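Local coordinates for protein thioredoxin reductase (Clostridium acetobutylicum ATCC 824, PDB 6GNA) that probably uses its bound flavin and redox-active disulfide to pass electrons from ferredoxin, rather than from a pyridine nucleotide, to thioredoxin, at residues Pro231-Val242 and Asn249-Thr260. Sequence-based numbering, arbitrary orientation. Where two conformers were deposited one is given.
With FAD (flavin-adenine dinucleotide), chain B.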
ATOM      1  N   PRO A 231      -0.113   4.398 -25.000  1.00 25.62           N
ATOM      2  CA  PRO A 231       0.606   5.522 -25.598  1.00 27.72           C
ATOM      3  C   PRO A 231       0.400   6.806 -24.812  1.00 26.86           C
ATOM      4  O   PRO A 231      -0.720   7.150 -24.417  1.00 30.37           O
ATOM      5  CB  PRO A 231      -0.001   5.621 -27.000  1.00 30.09           C
ATOM      6  CG  PRO A 231      -0.435   4.251 -27.301  1.00 30.96           C
ATOM      7  CD  PRO A 231      -0.922   3.684 -25.999  1.00 25.62           C
ATOM      8  N   GLY A 232       1.507   7.513 -24.566  1.00 27.88           N
ATOM      9  CA  GLY A 232       1.485   8.755 -23.824  1.00 29.00           C
ATOM     10  C   GLY A 232       1.695   8.594 -22.335  1.00 27.91           C
ATOM     11  O   GLY A 232       1.802   9.600 -21.622  1.00 28.87           O
ATOM     12  N   LEU A 233       1.744   7.366 -21.838  1.00 26.82           N
ATOM     13  CA  LEU A 233       1.903   7.137 -20.413  1.00 25.30           C
ATOM     14  C   LEU A 233       3.328   7.476 -19.992  1.00 27.16           C
ATOM     15  O   LEU A 233       4.292   7.126 -20.679  1.00 29.29           O
ATOM     16  CB  LEU A 233       1.606   5.669 -20.108  1.00 23.98           C
ATOM     17  CG  LEU A 233       1.692   5.256 -18.641  1.00 22.82           C
ATOM     18  CD1 LEU A 233       0.602   5.895 -17.818  1.00 24.20           C
ATOM     19  CD2 LEU A 233       1.569   3.745 -18.543  1.00 23.63           C
ATOM     20  N   TYR A 234       3.457   8.133 -18.840  1.00 26.94           N
ATOM     21  CA  TYR A 234       4.758   8.530 -18.316  1.00 28.85           C
ATOM     22  C   TYR A 234       5.366   7.399 -17.482  1.00 25.62           C
ATOM     23  O   TYR A 234       4.795   6.969 -16.469  1.00 25.40           O
ATOM     24  CB  TYR A 234       4.631   9.801 -17.475  1.00 28.72           C
ATOM     25  CG  TYR A 234       5.915  10.186 -16.793  1.00 29.25           C
ATOM     26  CD1 TYR A 234       7.056  10.472 -17.524  1.00 31.10           C
ATOM     27  CD2 TYR A 234       5.986  10.233 -15.403  1.00 31.65           C
ATOM     28  CE1 TYR A 234       8.234  10.833 -16.899  1.00 30.34           C
ATOM     29  CE2 TYR A 234       7.150  10.616 -14.770  1.00 31.44           C
ATOM     30  CZ  TYR A 234       8.270  10.870 -15.506  1.00 33.46           C
ATOM     31  OH  TYR A 234       9.434  11.243 -14.869  1.00 36.36           O
ATOM     32  N   VAL A 235       6.516   6.914 -17.936  1.00 26.09           N
ATOM     33  CA  VAL A 235       7.252   5.809 -17.350  1.00 26.71           C
ATOM     34  C   VAL A 235       8.676   6.295 -17.169  1.00 27.25           C
ATOM     35  O   VAL A 235       9.185   7.066 -17.992  1.00 33.15           O
ATOM     36  CB  VAL A 235       7.213   4.586 -18.292  1.00 28.78           C
ATOM     37  CG1 VAL A 235       8.006   3.416 -17.741  1.00 36.48           C
ATOM     38  CG2 VAL A 235       5.788   4.163 -18.562  1.00 29.00           C
ATOM     39  N   GLU A 236       9.313   5.872 -16.097  1.00 28.84           N
ATOM     40  CA  GLU A 236      10.715   6.160 -15.881  1.00 33.71           C
ATOM     41  C   GLU A 236      11.349   4.915 -15.284  1.00 54.43           C
ATOM     42  O   GLU A 236      10.835   4.357 -14.310  1.00 33.37           O
ATOM     43  CB  GLU A 236      10.875   7.363 -14.945  1.00 36.17           C
ATOM     44  CG  GLU A 236      12.303   7.687 -14.576  1.00 34.68           C
ATOM     45  CD  GLU A 236      12.406   8.932 -13.703  1.00 35.86           C
ATOM     46  OE1 GLU A 236      13.288   9.772 -13.974  1.00 44.89           O
ATOM     47  OE2 GLU A 236      11.591   9.070 -12.766  1.00 40.02           O
ATOM     48  N   ASP A 237      12.440   4.460 -15.897  1.00 39.02           N
ATOM     49  CA  ASP A 237      13.159   3.281 -15.427  1.00 58.82           C
ATOM     50  C   ASP A 237      12.287   2.031 -15.515  1.00 37.96           C
ATOM     51  O   ASP A 237      12.409   1.119 -14.699  1.00 37.32           O
ATOM     52  CB  ASP A 237      13.699   3.485 -14.005  1.00 38.61           C
ATOM     53  CG  ASP A 237      14.609   4.694 -13.892  1.00 87.75           C
ATOM     54  OD1 ASP A 237      15.243   5.058 -14.907  1.00 60.90           O
ATOM     55  OD2 ASP A 237      14.691   5.278 -12.788  1.00 55.93           O
ATOM     56  N   GLY A 238      11.406   1.981 -16.515  1.00 34.21           N
ATOM     57  CA  GLY A 238      10.481   0.876 -16.665  1.00 32.70           C
ATOM     58  C   GLY A 238       9.358   0.842 -15.657  1.00 33.52           C
ATOM     59  O   GLY A 238       8.570  -0.115 -15.664  1.00 37.28           O
ATOM     60  N   HIS A 239       9.256   1.837 -14.779  1.00 28.43           N
ATOM     61  CA  HIS A 239       8.220   1.880 -13.753  0.57 29.47           C
ATOM     62  C   HIS A 239       7.227   2.963 -14.113  1.00 25.13           C
ATOM     63  O   HIS A 239       7.622   4.065 -14.512  1.00 26.35           O
ATOM     64  CB  HIS A 239       8.773   2.256 -12.373  0.57 23.64           C
ATOM     65  CG  HIS A 239      10.003   1.510 -11.976  0.57 34.12           C
ATOM     66  ND1 HIS A 239      10.047   0.137 -11.881  0.57 28.51           N
ATOM     67  CD2 HIS A 239      11.230   1.952 -11.612  0.57 29.29           C
ATOM     68  CE1 HIS A 239      11.254  -0.236 -11.494  0.57 33.64           C
ATOM     69  NE2 HIS A 239      11.990   0.846 -11.322  0.57 36.06           N
ATOM     70  N   ILE A 240       5.932   2.634 -14.040  1.00 24.09           N
ATOM     71  CA  ILE A 240       4.895   3.648 -14.210  1.00 24.99           C
ATOM     72  C   ILE A 240       4.910   4.564 -12.998  1.00 27.04           C
ATOM     73  O   ILE A 240       4.798   4.110 -11.856  1.00 27.25           O
ATOM     74  CB  ILE A 240       3.512   3.001 -14.384  1.00 21.55           C
ATOM     75  CG1 ILE A 240       3.489   2.026 -15.573  1.00 23.24           C
ATOM     76  CG2 ILE A 240       2.444   4.083 -14.520  1.00 25.31           C
ATOM     77  CD1 ILE A 240       2.213   1.182 -15.666  1.00 24.29           C
ATOM     78  N   LYS A 241       5.037   5.864 -13.236  1.00 25.88           N
ATOM     79  CA  LYS A 241       5.141   6.824 -12.151  1.00 25.77           C
ATOM     80  C   LYS A 241       3.756   7.257 -11.687  1.00 27.24           C
ATOM     81  O   LYS A 241       2.922   7.681 -12.493  1.00 33.47           O
ATOM     82  CB  LYS A 241       5.977   8.007 -12.604  1.00 27.12           C
ATOM     83  CG  LYS A 241       7.440   7.632 -12.796  1.00 33.74           C
ATOM     84  CD  LYS A 241       8.116   7.404 -11.452  1.00 56.49           C
ATOM     85  CE  LYS A 241       9.571   7.001 -11.607  1.00 73.74           C
ATOM     86  NZ  LYS A 241      10.243   6.727 -10.306  1.00 86.92           N
ATOM     87  N   VAL A 242       3.501   7.105 -10.386  1.00 25.50           N
ATOM     88  CA  VAL A 242       2.223   7.461  -9.788  1.00 26.29           C
ATOM     89  C   VAL A 242       2.447   8.353  -8.576  1.00 26.29           C
ATOM     90  O   VAL A 242       3.525   8.380  -7.971  1.00 27.16           O
ATOM     91  CB  VAL A 242       1.367   6.243  -9.376  1.00 24.35           C
ATOM     92  CG1 VAL A 242       1.024   5.375 -10.584  1.00 26.88           C
ATOM     93  CG2 VAL A 242       2.067   5.398  -8.304  1.00 25.87           C
ATOM     94  N   ASN A 249       0.141  10.082 -15.157  1.00 25.93           N
ATOM     95  CA  ASN A 249       0.060  11.360 -15.862  1.00 27.56           C
ATOM     96  C   ASN A 249      -1.207  11.492 -16.703  1.00 28.59           C
ATOM     97  O   ASN A 249      -1.505  12.593 -17.169  1.00 32.91           O
ATOM     98  CB  ASN A 249       1.282  11.576 -16.768  1.00 29.08           C
ATOM     99  CG  ASN A 249       1.327  10.623 -17.929  1.00 27.93           C
ATOM    100  OD1 ASN A 249       1.121   9.424 -17.745  1.00 27.82           O
ATOM    101  ND2 ASN A 249       1.587  11.123 -19.124  1.00 29.16           N
ATOM    102  N   ILE A 250      -1.953  10.412 -16.913  1.00 28.86           N
ATOM    103  CA  ILE A 250      -3.136  10.419 -17.766  1.00 27.06           C
ATOM    104  C   ILE A 250      -4.368  10.461 -16.874  1.00 29.01           C
ATOM    105  O   ILE A 250      -4.590   9.545 -16.077  1.00 28.45           O
ATOM    106  CB  ILE A 250      -3.151   9.198 -18.702  1.00 27.27           C
ATOM    107  CG1 ILE A 250      -1.976   9.264 -19.692  1.00 31.54           C
ATOM    108  CG2 ILE A 250      -4.476   9.109 -19.478  1.00 30.13           C
ATOM    109  CD1 ILE A 250      -1.799   7.996 -20.531  1.00 32.83           C
ATOM    110  N   ASP A 251      -5.172  11.516 -16.991  1.00 32.14           N
ATOM    111  CA  ASP A 251      -6.349  11.642 -16.137  1.00 30.47           C
ATOM    112  C   ASP A 251      -7.252  10.422 -16.307  1.00 31.61           C
ATOM    113  O   ASP A 251      -7.523   9.985 -17.427  1.00 32.37           O
ATOM    114  CB  ASP A 251      -7.117  12.915 -16.494  1.00 34.56           C
ATOM    115  CG  ASP A 251      -8.281  13.181 -15.553  1.00 41.26           C
ATOM    116  OD1 ASP A 251      -8.076  13.141 -14.321  1.00 47.37           O
ATOM    117  OD2 ASP A 251      -9.399  13.437 -16.047  1.00 66.91           O
ATOM    118  N   GLY A 252      -7.728   9.880 -15.192  1.00 28.46           N
ATOM    119  CA  GLY A 252      -8.581   8.707 -15.217  1.00 31.16           C
ATOM    120  C   GLY A 252      -7.857   7.380 -15.317  1.00 23.89           C
ATOM    121  O   GLY A 252      -8.517   6.340 -15.303  1.00 26.84           O
ATOM    122  N   CYS A 253      -6.533   7.397 -15.431  1.00 26.90           N
ATOM    123  CA  CYS A 253      -5.721   6.198 -15.520  1.00 25.11           C
ATOM    124  C   CYS A 253      -4.841   6.130 -14.284  1.00 23.35           C
ATOM    125  O   CYS A 253      -4.054   7.053 -14.030  1.00 24.79           O
ATOM    126  CB  CYS A 253      -4.862   6.248 -16.777  1.00 25.57           C
ATOM    127  SG  CYS A 253      -3.897   4.751 -17.067  1.00 27.23           S
ATOM    128  N   TYR A 254      -5.003   5.054 -13.517  1.00 23.01           N
ATOM    129  CA  TYR A 254      -4.270   4.761 -12.296  1.00 21.90           C
ATOM    130  C   TYR A 254      -3.351   3.575 -12.545  1.00 20.58           C
ATOM    131  O   TYR A 254      -3.492   2.856 -13.542  1.00 20.88           O
ATOM    132  CB  TYR A 254      -5.259   4.397 -11.182  1.00 21.50           C
ATOM    133  CG  TYR A 254      -6.276   5.480 -10.903  1.00 23.50           C
ATOM    134  CD1 TYR A 254      -7.385   5.636 -11.714  1.00 26.19           C
ATOM    135  CD2 TYR A 254      -6.125   6.335  -9.827  1.00 25.67           C
ATOM    136  CE1 TYR A 254      -8.313   6.626 -11.474  1.00 28.43           C
ATOM    137  CE2 TYR A 254      -7.049   7.326  -9.576  1.00 27.20           C
ATOM    138  CZ  TYR A 254      -8.144   7.468 -10.404  1.00 26.66           C
ATOM    139  OH  TYR A 254      -9.083   8.464 -10.196  1.00 30.43           O
ATOM    140  N   ALA A 255      -2.440   3.325 -11.603  1.00 20.40           N
ATOM    141  CA  ALA A 255      -1.590   2.142 -11.694  1.00 19.24           C
ATOM    142  C   ALA A 255      -1.308   1.636 -10.287  1.00 19.87           C
ATOM    143  O   ALA A 255      -1.257   2.419  -9.334  1.00 20.23           O
ATOM    144  CB  ALA A 255      -0.289   2.451 -12.436  1.00 21.96           C
ATOM    145  N   ALA A 256      -1.125   0.322 -10.168  1.00 19.84           N
ATOM    146  CA  ALA A 256      -0.976  -0.315  -8.868  1.00 17.70           C
ATOM    147  C   ALA A 256      -0.169  -1.595  -8.991  1.00 18.35           C
ATOM    148  O   ALA A 256      -0.322  -2.355  -9.957  1.00 17.84           O
ATOM    149  CB  ALA A 256      -2.358  -0.646  -8.294  1.00 18.53           C
ATOM    150  N   GLY A 257       0.657  -1.848  -7.975  1.00 17.01           N
ATOM    151  CA  GLY A 257       1.420  -3.063  -7.864  1.00 18.35           C
ATOM    152  C   GLY A 257       2.814  -2.980  -8.437  1.00 17.25           C
ATOM    153  O   GLY A 257       3.422  -1.901  -8.470  1.00 19.05           O
ATOM    154  N   ASP A 258       3.355  -4.125  -8.861  1.00 18.97           N
ATOM    155  CA  ASP A 258       4.741  -4.139  -9.309  1.00 19.00           C
ATOM    156  C   ASP A 258       4.962  -3.181 -10.474  1.00 19.79           C
ATOM    157  O   ASP A 258       6.085  -2.710 -10.673  1.00 21.48           O
ATOM    158  CB  ASP A 258       5.181  -5.528  -9.775  1.00 18.85           C
ATOM    159  CG  ASP A 258       5.420  -6.532  -8.659  1.00 20.78           C
ATOM    160  OD1 ASP A 258       5.287  -6.189  -7.455  1.00 19.81           O
ATOM    161  OD2 ASP A 258       5.748  -7.698  -9.019  1.00 18.73           O
ATOM    162  N   CYS A 259       3.928  -2.911 -11.275  1.00 18.94           N
ATOM    163  CA  CYS A 259       4.091  -2.017 -12.417  1.00 20.19           C
ATOM    164  C   CYS A 259       4.431  -0.587 -12.012  1.00 22.16           C
ATOM    165  O   CYS A 259       4.846   0.189 -12.881  1.00 23.35           O
ATOM    166  CB  CYS A 259       2.863  -2.045 -13.344  1.00 19.85           C
ATOM    167  SG  CYS A 259       1.391  -1.151 -12.782  1.00 22.06           S
ATOM    168  N   THR A 260       4.214  -0.234 -10.751  1.00 21.27           N
ATOM    169  CA  THR A 260       4.577   1.098 -10.267  1.00 21.99           C
ATOM    170  C   THR A 260       6.003   1.264  -9.667  1.00 25.26           C
ATOM    171  O   THR A 260       6.348   2.379  -9.281  1.00 28.89           O
ATOM    172  CB  THR A 260       3.568   1.608  -9.218  1.00 22.57           C
ATOM    173  OG1 THR A 260       3.761   0.913  -7.981  1.00 23.03           O
ATOM    174  CG2 THR A 260       2.142   1.411  -9.703  1.00 22.53           C
TER
HETATM  175  PA  FAD B 300       1.469  -9.805 -10.924  1.00 17.29           P
HETATM  176  O1A FAD B 300       1.429 -10.677  -9.694  1.00 18.32           O
HETATM  177  O2A FAD B 300       2.562 -10.015 -11.942  1.00 19.55           O
HETATM  178  O5B FAD B 300       0.053  -9.916 -11.677  1.00 16.60           O
HETATM  179  C5B FAD B 300      -0.057  -9.563 -13.049  1.00 20.64           C
HETATM  180  C4B FAD B 300      -1.179 -10.356 -13.701  1.00 20.26           C
HETATM  181  O4B FAD B 300      -1.819  -9.555 -14.696  1.00 21.29           O
HETATM  182  C3B FAD B 300      -0.642 -11.597 -14.394  1.00 22.93           C
HETATM  183  O3B FAD B 300      -1.491 -12.719 -14.145  1.00 25.88           O
HETATM  184  C2B FAD B 300      -0.652 -11.243 -15.863  1.00 22.58           C
HETATM  185  O2B FAD B 300      -0.903 -12.379 -16.694  1.00 26.21           O
HETATM  186  C1B FAD B 300      -1.764 -10.213 -15.962  1.00 20.83           C
HETATM  187  N9A FAD B 300      -1.490  -9.244 -17.044  1.00 19.11           N
HETATM  188  C8A FAD B 300      -0.392  -8.475 -17.168  1.00 20.38           C
HETATM  189  N7A FAD B 300      -0.475  -7.705 -18.282  1.00 20.78           N
HETATM  190  C5A FAD B 300      -1.643  -7.985 -18.886  1.00 19.12           C
HETATM  191  C6A FAD B 300      -2.356  -7.533 -20.099  1.00 19.69           C
HETATM  192  N6A FAD B 300      -1.819  -6.598 -20.917  1.00 19.84           N
HETATM  193  N1A FAD B 300      -3.559  -8.087 -20.361  1.00 19.14           N
HETATM  194  C2A FAD B 300      -4.113  -9.018 -19.563  1.00 21.41           C
HETATM  195  N3A FAD B 300      -3.517  -9.470 -18.446  1.00 21.65           N
HETATM  196  C4A FAD B 300      -2.307  -9.002 -18.065  1.00 19.14           C
HETATM  197  N1  FAD B 300       6.250 -10.975  -2.648  1.00 20.20           N
HETATM  198  C2  FAD B 300       6.083 -10.953  -1.302  1.00 20.32           C
HETATM  199  O2  FAD B 300       5.627  -9.918  -0.772  1.00 20.67           O
HETATM  200  N3  FAD B 300       6.386 -11.997  -0.509  1.00 20.30           N
HETATM  201  C4  FAD B 300       6.878 -13.139  -1.003  1.00 21.67           C
HETATM  202  O4  FAD B 300       7.152 -14.095  -0.247  1.00 23.78           O
HETATM  203  C4X FAD B 300       7.093 -13.246  -2.465  1.00 21.38           C
HETATM  204  N5  FAD B 300       7.585 -14.367  -3.034  1.00 23.64           N
HETATM  205  C5X FAD B 300       7.771 -14.440  -4.370  1.00 24.23           C
HETATM  206  C6  FAD B 300       8.279 -15.604  -4.931  1.00 25.34           C
HETATM  207  C7  FAD B 300       8.474 -15.691  -6.304  1.00 26.72           C
HETATM  208  C7M FAD B 300       9.026 -16.954  -6.910  1.00 27.33           C
HETATM  209  C8  FAD B 300       8.138 -14.536  -7.176  1.00 24.31           C
HETATM  210  C8M FAD B 300       8.349 -14.625  -8.664  1.00 25.33           C
HETATM  211  C9  FAD B 300       7.630 -13.371  -6.618  1.00 22.01           C
HETATM  212  C9A FAD B 300       7.434 -13.281  -5.246  1.00 22.61           C
HETATM  213  N10 FAD B 300       6.929 -12.097  -4.672  1.00 20.78           N
HETATM  214  C10 FAD B 300       6.730 -12.065  -3.280  1.00 20.81           C
HETATM  215  C1' FAD B 300       6.577 -10.944  -5.506  1.00 19.03           C
HETATM  216  C2' FAD B 300       5.068 -10.854  -5.653  1.00 19.72           C
HETATM  217  O2' FAD B 300       4.609 -12.036  -6.316  1.00 20.28           O
HETATM  218  C3' FAD B 300       4.676  -9.629  -6.468  1.00 19.08           C
HETATM  219  O3' FAD B 300       5.101  -8.443  -5.793  1.00 19.12           O
HETATM  220  C4' FAD B 300       3.170  -9.576  -6.680  1.00 18.44           C
HETATM  221  O4' FAD B 300       2.741 -10.761  -7.362  1.00 19.23           O
HETATM  222  C5' FAD B 300       2.780  -8.340  -7.481  1.00 16.32           C
HETATM  223  O5' FAD B 300       1.472  -8.539  -8.000  1.00 16.51           O
HETATM  224  P   FAD B 300       0.872  -7.611  -9.163  1.00 17.06           P
HETATM  225  O1P FAD B 300      -0.623  -7.815  -9.197  1.00 18.12           O
HETATM  226  O2P FAD B 300       1.429  -6.213  -9.075  1.00 17.62           O
HETATM  227  O3P FAD B 300       1.523  -8.250 -10.493  1.00 17.33           O
HETATM  228  O   HOH W   1       2.571   8.109 -15.089  1.00 23.65           O
HETATM  229  O   HOH W   2       5.786  -0.917 -15.343  1.00 27.30           O
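The Asn249 carboxamide grips the backbone at Gly232 and Tyr234, one end of a contact that sets a beta hairpin on the Rossmann-type FAD-binding fold. The hairpin, strands 235-236 and 239-240 with a type I' turn from Glu236 to His239, lies against strand 253-255, outermost within this chain in the parallel sheet, and against the 3-10 segment 258-260 beyond the following loop. Asn249 ND2 donates to Gly232 O at 2.9 Å, nearly straight at 171°, with the acceptor in the amide plane. Its OD1 takes Tyr234 N at 2.9 Å. That donor stands 53° out of the carbonyl plane, not on a lone pair. CG lies between the backbone N and carbonyl carbon of Asn249 (chi1 68°), which brings the amide close against Tyr234 CB. Beside it the Ile250 CD1 methyl packs 3.8 Å from Leu233 CA, the two side chains crossing at about a right angle. At the other end Ile240 N donates to Cys259 O, in the carbonyl plane, while Thr260 CA approaches Ile240 O in a CA-H...O contact of 3.4 Å. Between them the side chains that meet are apolar: Ala255 CB touches both Ile240 CG2 and Val242 CG1, and Ile240 CD1 reaches Cys259 SG. Ala255 O, 3.9 Å from Val242 CG1, is buried without a hydrogen-bonding partner. Leu110, on the neighbouring strand 108-110, lies against Leu233, Ile240 and Ala255, whereas Arg244 of the second subunit packs on Val242. One water accepts from Asn249 N near Tyr234 O and Lys241 O, with more acceptors in reach than protons; a second donates to Gly238 O and Cys259 O. Asp258 belongs to the FAD pocket: its N donates to FAD O2P. Asp258 OD1 accepts from the ribityl hydroxyl O3' of FAD at 2.8 Å.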